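Long-range contacts in Alr3790 protein (Anabaena sp., PDB 3HIX), which is of unknown function but carries a rhodanese-like domain, a fold used by sulfur-transfer enzymes and related phosphatases: residues Phe14-Val19 with Met31-Met36; Leu49-Asp54 with Ala75-Val80; Asp54-Gly59 with Ser81-Gly86. All coordinates share one frame; numbering follows the deposited sequence.

Contact 1 of 3, residues Phe14-Val19 with Met31-Met36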
loop_
_atom_site.group_PDB
_atom_site.type_symbol
_atom_site.label_atom_id
_atom_site.label_comp_id
_atom_site.label_asym_id
_atom_site.label_seq_id
_atom_site.Cartn_x
_atom_site.Cartn_y
_atom_site.Cartn_z
ATOM N N PHE A 14 -1.672 12.578 4.372
ATOM C CA PHE A 14 -1.032 11.621 3.475
ATOM C C PHE A 14 -1.901 10.387 3.264
ATOM O O PHE A 14 -2.743 10.062 4.097
ATOM C CB PHE A 14 0.336 11.203 4.018
ATOM C CG PHE A 14 0.287 10.587 5.383
ATOM C CD1 PHE A 14 0.325 11.381 6.526
ATOM C CD2 PHE A 14 0.193 9.205 5.531
ATOM C CE1 PHE A 14 0.274 10.803 7.798
ATOM C CE2 PHE A 14 0.141 8.622 6.792
ATOM C CZ PHE A 14 0.181 9.422 7.927
ATOM N N THR A 15 -1.682 9.702 2.147
ATOM C CA THR A 15 -2.446 8.509 1.801
ATOM C C THR A 15 -1.562 7.279 1.913
ATOM O O THR A 15 -0.389 7.320 1.562
ATOM C CB THR A 15 -2.988 8.616 0.360
ATOM O OG1 THR A 15 -3.855 9.749 0.266
ATOM C CG2 THR A 15 -3.760 7.363 -0.026
ATOM N N ILE A 16 -2.123 6.188 2.419
ATOM C CA ILE A 16 -1.358 4.959 2.574
ATOM C C ILE A 16 -1.850 3.923 1.567
ATOM O O ILE A 16 -3.048 3.688 1.443
ATOM C CB ILE A 16 -1.488 4.418 4.021
ATOM C CG1 ILE A 16 -0.975 5.479 5.003
ATOM C CG2 ILE A 16 -0.715 3.113 4.163
ATOM C CD1 ILE A 16 -1.103 5.092 6.470
ATOM N N LEU A 17 -0.917 3.320 0.837
ATOM C CA LEU A 17 -1.256 2.320 -0.175
ATOM C C LEU A 17 -0.672 0.973 0.198
ATOM O O LEU A 17 0.497 0.882 0.573
ATOM C CB LEU A 17 -0.718 2.736 -1.550
ATOM C CG LEU A 17 -1.123 4.112 -2.094
ATOM C CD1 LEU A 17 -0.661 4.224 -3.541
ATOM C CD2 LEU A 17 -2.635 4.308 -2.010
ATOM N N ASP A 18 -1.498 -0.065 0.109
ATOM C CA ASP A 18 -1.091 -1.434 0.417
ATOM C C ASP A 18 -0.952 -2.073 -0.966
ATOM O O ASP A 18 -1.943 -2.237 -1.665
ATOM C CB ASP A 18 -2.192 -2.150 1.226
ATOM C CG ASP A 18 -1.766 -3.524 1.719
ATOM O OD1 ASP A 18 -0.941 -4.178 1.045
ATOM O OD2 ASP A 18 -2.274 -3.966 2.774
ATOM N N VAL A 19 0.272 -2.412 -1.360
ATOM C CA VAL A 19 0.527 -2.995 -2.680
ATOM C C VAL A 19 0.592 -4.519 -2.693
ATOM O O VAL A 19 0.932 -5.127 -3.710
ATOM C CB VAL A 19 1.833 -2.431 -3.299
ATOM C CG1 VAL A 19 1.682 -0.949 -3.531
ATOM C CG2 VAL A 19 3.034 -2.718 -2.392
HETATM N N MSE A 31 -5.130 0.568 8.957
HETATM C CA MSE A 31 -6.416 1.240 8.934
HETATM C C MSE A 31 -6.387 2.424 7.982
HETATM O O MSE A 31 -5.513 3.286 8.073
HETATM C CB MSE A 31 -6.787 1.715 10.343
HETATM C CG MSE A 31 -8.133 2.428 10.443
HETATM SE SE MSE A 31 -8.620 2.788 12.297
HETATM C CE MSE A 31 -8.910 0.967 12.881
ATOM N N GLY A 32 -7.346 2.459 7.065
ATOM C CA GLY A 32 -7.421 3.552 6.114
ATOM C C GLY A 32 -6.576 3.406 4.859
ATOM O O GLY A 32 -6.669 4.235 3.950
ATOM N N ALA A 33 -5.746 2.373 4.794
ATOM C CA ALA A 33 -4.907 2.179 3.615
ATOM C C ALA A 33 -5.759 1.705 2.453
ATOM O O ALA A 33 -6.748 0.999 2.646
ATOM C CB ALA A 33 -3.813 1.159 3.908
HETATM N N MSE A 34 -5.376 2.096 1.243
HETATM C CA MSE A 34 -6.099 1.698 0.041
HETATM C C MSE A 34 -5.463 0.470 -0.592
HETATM O O MSE A 34 -4.234 0.340 -0.619
HETATM C CB MSE A 34 -6.082 2.825 -0.983
HETATM C CG MSE A 34 -6.524 4.167 -0.456
HETATM SE SE MSE A 34 -6.400 5.467 -1.883
HETATM C CE MSE A 34 -7.862 4.827 -2.966
ATOM N N ALA A 35 -6.302 -0.423 -1.104
ATOM C CA ALA A 35 -5.829 -1.632 -1.764
ATOM C C ALA A 35 -5.388 -1.308 -3.192
ATOM O O ALA A 35 -6.200 -0.948 -4.038
ATOM C CB ALA A 35 -6.926 -2.675 -1.801
HETATM N N MSE A 36 -4.099 -1.439 -3.458
HETATM C CA MSE A 36 -3.593 -1.177 -4.796
HETATM C C MSE A 36 -2.464 -2.137 -5.110
HETATM O O MSE A 36 -1.301 -1.773 -5.082
HETATM C CB MSE A 36 -3.128 0.277 -4.921
HETATM C CG MSE A 36 -4.291 1.268 -5.187
HETATM SE SE MSE A 36 -3.660 3.021 -5.762
HETATM C CE MSE A 36 -5.293 4.023 -5.565
HETATM O O HOH W 1 -4.716 6.289 3.518
#

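Contact 2 of 3, residues Leu49-Asp54 with Ala75-Val80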
loop_
_atom_site.group_PDB
_atom_site.type_symbol
_atom_site.label_atom_id
_atom_site.label_comp_id
_atom_site.label_asym_id
_atom_site.label_seq_id
_atom_site.Cartn_x
_atom_site.Cartn_y
_atom_site.Cartn_z
ATOM N N LEU A 49 -5.449 9.323 -7.620
ATOM C CA LEU A 49 -4.677 10.269 -6.820
ATOM C C LEU A 49 -3.926 11.314 -7.630
ATOM O O LEU A 49 -3.438 11.028 -8.722
ATOM C CB LEU A 49 -3.665 9.496 -5.968
ATOM C CG LEU A 49 -4.179 8.283 -5.191
ATOM C CD1 LEU A 49 -3.007 7.471 -4.653
ATOM C CD2 LEU A 49 -5.077 8.753 -4.056
ATOM N N GLU A 50 -3.833 12.525 -7.087
ATOM C CA GLU A 50 -3.091 13.591 -7.752
ATOM C C GLU A 50 -1.613 13.355 -7.472
ATOM O O GLU A 50 -1.240 12.888 -6.396
ATOM C CB GLU A 50 -3.504 14.972 -7.238
ATOM C CG GLU A 50 -3.842 15.038 -5.767
ATOM C CD GLU A 50 -5.284 14.664 -5.505
ATOM O OE1 GLU A 50 -6.179 15.335 -6.064
ATOM O OE2 GLU A 50 -5.524 13.702 -4.747
ATOM N N LYS A 51 -0.776 13.694 -8.445
ATOM C CA LYS A 51 0.657 13.472 -8.328
ATOM C C LYS A 51 1.386 14.304 -7.277
ATOM O O LYS A 51 2.544 14.025 -6.958
ATOM C CB LYS A 51 1.293 13.655 -9.705
ATOM C CG LYS A 51 0.762 12.654 -10.728
ATOM C CD LYS A 51 1.158 13.031 -12.142
ATOM C CE LYS A 51 0.471 12.146 -13.161
ATOM N NZ LYS A 51 0.886 10.735 -13.014
ATOM N N SER A 52 0.720 15.317 -6.734
ATOM C CA SER A 52 1.335 16.156 -5.711
ATOM C C SER A 52 1.052 15.624 -4.309
ATOM O O SER A 52 1.619 16.105 -3.326
ATOM C CB SER A 52 0.807 17.585 -5.825
ATOM O OG SER A 52 -0.609 17.593 -5.764
ATOM N N ARG A 53 0.180 14.626 -4.224
ATOM C CA ARG A 53 -0.197 14.032 -2.943
ATOM C C ARG A 53 0.887 13.190 -2.272
ATOM O O ARG A 53 1.547 12.382 -2.918
ATOM C CB ARG A 53 -1.458 13.172 -3.122
ATOM C CG ARG A 53 -1.768 12.259 -1.936
ATOM C CD ARG A 53 -3.148 11.632 -2.039
ATOM N NE ARG A 53 -4.198 12.646 -2.066
ATOM C CZ ARG A 53 -5.497 12.389 -1.935
ATOM N NH1 ARG A 53 -5.921 11.143 -1.766
ATOM N NH2 ARG A 53 -6.374 13.381 -1.973
ATOM N N ASP A 54 1.058 13.392 -0.967
ATOM C CA ASP A 54 2.024 12.626 -0.183
ATOM C C ASP A 54 1.497 11.207 -0.101
ATOM O O ASP A 54 0.417 10.975 0.440
ATOM C CB ASP A 54 2.144 13.172 1.238
ATOM C CG ASP A 54 3.210 14.222 1.368
ATOM O OD1 ASP A 54 3.031 15.320 0.808
ATOM O OD2 ASP A 54 4.229 13.943 2.029
ATOM N N ALA A 75 6.105 7.180 -12.599
ATOM C CA ALA A 75 4.824 7.559 -13.190
ATOM C C ALA A 75 4.530 9.044 -13.009
ATOM O O ALA A 75 3.525 9.551 -13.506
ATOM C CB ALA A 75 3.699 6.732 -12.586
ATOM N N GLY A 76 5.400 9.740 -12.286
ATOM C CA GLY A 76 5.186 11.159 -12.085
ATOM C C GLY A 76 4.733 11.588 -10.703
ATOM O O GLY A 76 4.480 12.767 -10.491
ATOM N N PHE A 77 4.614 10.659 -9.757
ATOM C CA PHE A 77 4.206 11.054 -8.408
ATOM C C PHE A 77 5.402 11.696 -7.709
ATOM O O PHE A 77 6.462 11.083 -7.561
ATOM C CB PHE A 77 3.670 9.849 -7.638
ATOM C CG PHE A 77 2.263 9.479 -8.023
ATOM C CD1 PHE A 77 1.170 10.069 -7.383
ATOM C CD2 PHE A 77 2.026 8.604 -9.078
ATOM C CE1 PHE A 77 -0.145 9.791 -7.800
ATOM C CE2 PHE A 77 0.726 8.323 -9.502
ATOM C CZ PHE A 77 -0.363 8.919 -8.862
ATOM N N GLU A 78 5.219 12.949 -7.305
ATOM C CA GLU A 78 6.271 13.743 -6.675
ATOM C C GLU A 78 6.701 13.351 -5.262
ATOM O O GLU A 78 7.856 13.558 -4.896
ATOM C CB GLU A 78 5.867 15.231 -6.705
ATOM C CG GLU A 78 6.799 16.173 -5.950
ATOM C CD GLU A 78 6.326 17.628 -5.961
ATOM O OE1 GLU A 78 5.113 17.872 -6.133
ATOM O OE2 GLU A 78 7.172 18.530 -5.781
ATOM N N HIS A 79 5.793 12.789 -4.469
ATOM C CA HIS A 79 6.132 12.407 -3.096
ATOM C C HIS A 79 5.673 11.006 -2.706
ATOM O O HIS A 79 4.546 10.807 -2.244
ATOM C CB HIS A 79 5.548 13.436 -2.133
ATOM C CG HIS A 79 6.057 14.822 -2.370
ATOM N ND1 HIS A 79 5.230 15.922 -2.432
ATOM C CD2 HIS A 79 7.310 15.282 -2.598
ATOM C CE1 HIS A 79 5.950 16.998 -2.692
ATOM N NE2 HIS A 79 7.215 16.637 -2.798
ATOM N N VAL A 80 6.566 10.038 -2.893
ATOM C CA VAL A 80 6.277 8.650 -2.579
ATOM C C VAL A 80 7.351 8.145 -1.647
ATOM O O VAL A 80 8.536 8.217 -1.960
ATOM C CB VAL A 80 6.282 7.777 -3.853
ATOM C CG1 VAL A 80 5.790 6.362 -3.527
ATOM C CG2 VAL A 80 5.405 8.421 -4.927
HETATM O O HOH W 2 3.291 12.046 -4.940
#

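Contact 3 of 3, residues Asp54-Gly59 with Ser81-Gly86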
loop_
_atom_site.group_PDB
_atom_site.type_symbol
_atom_site.label_atom_id
_atom_site.label_comp_id
_atom_site.label_asym_id
_atom_site.label_seq_id
_atom_site.Cartn_x
_atom_site.Cartn_y
_atom_site.Cartn_z
ATOM N N ASP A 54 1.058 13.392 -0.967
ATOM C CA ASP A 54 2.024 12.626 -0.183
ATOM C C ASP A 54 1.497 11.207 -0.101
ATOM O O ASP A 54 0.417 10.975 0.440
ATOM C CB ASP A 54 2.144 13.172 1.238
ATOM C CG ASP A 54 3.210 14.222 1.368
ATOM O OD1 ASP A 54 3.031 15.320 0.808
ATOM O OD2 ASP A 54 4.229 13.943 2.029
ATOM N N ILE A 55 2.267 10.260 -0.622
ATOM C CA ILE A 55 1.857 8.865 -0.623
ATOM C C ILE A 55 2.842 7.991 0.132
ATOM O O ILE A 55 4.056 8.130 -0.006
ATOM C CB ILE A 55 1.719 8.343 -2.069
ATOM C CG1 ILE A 55 0.668 9.175 -2.806
ATOM C CG2 ILE A 55 1.320 6.877 -2.070
ATOM C CD1 ILE A 55 0.601 8.914 -4.290
ATOM N N TYR A 56 2.307 7.093 0.944
ATOM C CA TYR A 56 3.131 6.191 1.717
ATOM C C TYR A 56 2.716 4.784 1.329
ATOM O O TYR A 56 1.536 4.431 1.373
ATOM C CB TYR A 56 2.943 6.490 3.201
ATOM C CG TYR A 56 3.552 7.830 3.552
ATOM C CD1 TYR A 56 4.804 7.913 4.162
ATOM C CD2 TYR A 56 2.928 9.019 3.166
ATOM C CE1 TYR A 56 5.424 9.149 4.372
ATOM C CE2 TYR A 56 3.539 10.256 3.365
ATOM C CZ TYR A 56 4.787 10.314 3.965
ATOM O OH TYR A 56 5.411 11.532 4.129
ATOM N N VAL A 57 3.694 3.997 0.905
ATOM C CA VAL A 57 3.415 2.648 0.458
ATOM C C VAL A 57 4.109 1.566 1.255
ATOM O O VAL A 57 5.195 1.769 1.806
ATOM C CB VAL A 57 3.829 2.466 -1.020
ATOM C CG1 VAL A 57 3.275 3.593 -1.866
ATOM C CG2 VAL A 57 5.328 2.430 -1.126
ATOM N N TYR A 58 3.459 0.411 1.309
ATOM C CA TYR A 58 4.016 -0.748 1.973
ATOM C C TYR A 58 3.540 -1.966 1.208
ATOM O O TYR A 58 2.427 -1.997 0.680
ATOM C CB TYR A 58 3.596 -0.816 3.463
ATOM C CG TYR A 58 2.152 -1.180 3.746
ATOM C CD1 TYR A 58 1.789 -2.495 4.043
ATOM C CD2 TYR A 58 1.159 -0.203 3.779
ATOM C CE1 TYR A 58 0.471 -2.826 4.374
ATOM C CE2 TYR A 58 -0.161 -0.521 4.105
ATOM C CZ TYR A 58 -0.497 -1.831 4.400
ATOM O OH TYR A 58 -1.798 -2.144 4.703
ATOM N N GLY A 59 4.422 -2.947 1.096
ATOM C CA GLY A 59 4.086 -4.177 0.414
ATOM C C GLY A 59 4.577 -5.293 1.311
ATOM O O GLY A 59 4.807 -5.069 2.495
ATOM N N SER A 81 6.942 7.649 -0.489
ATOM C CA SER A 81 7.901 7.133 0.474
ATOM C C SER A 81 7.487 5.752 0.941
ATOM O O SER A 81 6.328 5.357 0.815
ATOM C CB SER A 81 8.034 8.091 1.658
ATOM O OG SER A 81 6.763 8.488 2.118
ATOM N N GLU A 82 8.459 5.025 1.470
ATOM C CA GLU A 82 8.268 3.667 1.942
ATOM C C GLU A 82 7.998 3.606 3.448
ATOM O O GLU A 82 8.547 4.393 4.219
ATOM C CB GLU A 82 9.537 2.868 1.620
ATOM C CG GLU A 82 9.990 3.037 0.171
ATOM C CD GLU A 82 11.491 3.216 0.016
ATOM O OE1 GLU A 82 12.195 2.212 -0.220
ATOM O OE2 GLU A 82 11.963 4.369 0.134
ATOM N N LEU A 83 7.121 2.696 3.857
ATOM C CA LEU A 83 6.875 2.486 5.276
ATOM C C LEU A 83 7.709 1.250 5.571
ATOM O O LEU A 83 7.261 0.121 5.350
ATOM C CB LEU A 83 5.402 2.202 5.569
ATOM C CG LEU A 83 4.430 3.383 5.525
ATOM C CD1 LEU A 83 3.037 2.865 5.836
ATOM C CD2 LEU A 83 4.837 4.468 6.540
ATOM N N LYS A 84 8.934 1.484 6.035
ATOM C CA LYS A 84 9.876 0.415 6.359
ATOM C C LYS A 84 9.310 -0.609 7.339
ATOM O O LYS A 84 8.731 -0.253 8.370
ATOM C CB LYS A 84 11.174 1.005 6.931
ATOM C CG LYS A 84 12.027 1.753 5.915
ATOM C CD LYS A 84 11.677 3.233 5.837
ATOM C CE LYS A 84 12.636 4.071 6.675
ATOM N NZ LYS A 84 14.047 3.934 6.203
ATOM N N GLY A 85 9.496 -1.883 7.012
ATOM C CA GLY A 85 8.992 -2.950 7.859
ATOM C C GLY A 85 7.539 -3.304 7.589
ATOM O O GLY A 85 7.018 -4.272 8.146
ATOM N N GLY A 86 6.885 -2.510 6.745
ATOM C CA GLY A 86 5.497 -2.753 6.394
ATOM C C GLY A 86 4.523 -2.887 7.551
ATOM O O GLY A 86 4.639 -2.223 8.581
HETATM O O HOH W 3 5.559 10.653 0.698
#

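Contact 1 of 3, residues Phe14-Val19 with Met31-Met36
Leu17 and Met34 lie side by side on one face of the sheet and point the same way. Leu17 CD2 touches Met34 CB at 3.9 Å. Met34 CG lies anti to the carbonyl carbon (chi1 -51°) and the chain runs on straight to the selenium, 3.7 Å from Thr15 CG2; only the end methyl turns aside. The other methyl of Leu17, CD1, meets the selenium of Met36 at 3.9 Å. Here the two side chains run across each other at a slant, with the Met36 chain extended beyond CG. Met34 and Met36 are both selenomethionines. Leu41 of helix 41-48 covers both Leu17 and Met36. On the face of Asp18 and Ala35, Ile16 CG2 packs against Ala33 CB at 3.7 Å. Asp18 is turned to Arg20, its salt-bridge partner. The backbones pair in parallel. Met34 N binds Ile16 O, Asp18 N binds Met34 O at a nearly straight 176°, and Met36 N binds Asp18 O. A water extends the pairing, accepting from Ile16 N and donating to Gly32 O. The contact thus joins strand 34-35 to strand 15-18 in the parallel sheet of the rhodanese-like domain. Backbone bonds hold the register, and the side-chain contacts across it are apolar.

Contact 2 of 3, residues Leu49-Asp54 with Ala75-Val80
Lys51 and Phe77 meet because both first torsions, -62° and -78°, set CG anti to the carbonyl carbon. Lys51 CG then stands over the centre of one face of the Phe77 ring, a CH-pi contact 4.2 Å from the centroid and 8° off the ring normal. The Lys51 chain runs on past Gly76 O and bends at chi4, so that NZ reaches Ala75 O at 2.9 Å. That carbonyl lies just past helix 62-74, where Gly76 ends the helical turn in a Schellman motif. Phe77 CE1 also lies 4.0 Å from Leu49 CB. With an alanine in place of Phe77, Lys51 CG is likely to lose the ring face beneath it, and a gap would probably open beside Leu49. Glu78 N donates to Lys51 O at 2.9 Å, in the carbonyl plane. One water joins the backbones further along: it donates to Lys51 O and to Arg53 O, and accepts from His79 N at 2.7 Å. Lys51 O is thus gripped twice. Glu50 to Arg53 form a type I beta turn, and the charges of Glu50 and Arg53 pair within it. The contact brings together two surface loops that lead into strands 55-58 and 80-82. Phe77 and Leu49 are its buried residues; Phe77 packs on Ala45 of helix 41-48, Ile55 of strand 55-58 and Leu72 of helix 62-74.

Contact 3 of 3, residues Asp54-Gly59 with Ser81-Gly86
Ser81 pairs with Tyr56 in a parallel bridge, both side chains on the same face of the sheet. Ser81 N donates to Ile55 O at 3.0 Å, and Ser81 O accepts from Val57 N. Ser81 O also receives a CA-H...O contact from Tyr56 CA at 3.4 Å. The first torsion of Ser81, 47°, places OG between the backbone N and the carbonyl carbon. From there OG lies over a face of the Tyr56 ring, but the model is too tight at this point and the detail is doubtful. A water hydrogen-bonds to Ser81 OG at 2.9 Å and donates to Ile55 O. Tyr56 OH makes a weak bond to Asp54 OD2.

Glu82 pairs with Val57 on the other face, where helix 62-74 covers both: Val69 touches each of them. Strand 55-58, helix 62-74 and strand 80-82 form a beta-alpha-beta unit, the repeating element of the alpha/beta rhodanese fold. Strand 80-82 is the outermost strand on this side of the parallel sheet.

Leu83 carries the pairing one step further, its N donating to Val57 O at 3.0 Å. Its side chain returns to the face of Tyr56 and Ser81. Leu83 CG sits 4.2 Å from Tyr56 CB, while Leu83 CB lies 4.1 Å from Tyr58 CB. The side chains of Leu83 and Tyr58 are set at an angle to each other. Ile16 and Ile30 also touch Leu83.

From Leu83 to Gly86 the chain makes a type II beta turn, closed by Gly86 N bonding to Leu83 O. Gly85 and Gly86 both have positive phi. The turn brings Gly86 CA within 4.0 Å of Tyr58 CB. The Tyr58 ring leads away from here, and its OH accepts a hydrogen bond from Ile30 N.

In the fold
All three contacts lie within one rhodanese-like domain. Contact 1 joins strands 34-35 and 15-18, and contact 3 joins strands 55-58 and 80-82. Their centres are about 9 Å apart. Strands 15-18 and 55-58 are neighbours, so contacts 1 and 3 each pair an outermost strand of the parallel sheet with an inner one. The centre of contact 2 lies about 14 Å from that of contact 1 and about 13 Å from that of contact 3. It shares Asp54 with contact 3. Along the chain contact 1 closes first; the segments of contacts 2 and 3 then alternate. Contact 2 thus ties together the loops leading into the two strands that contact 3 pairs.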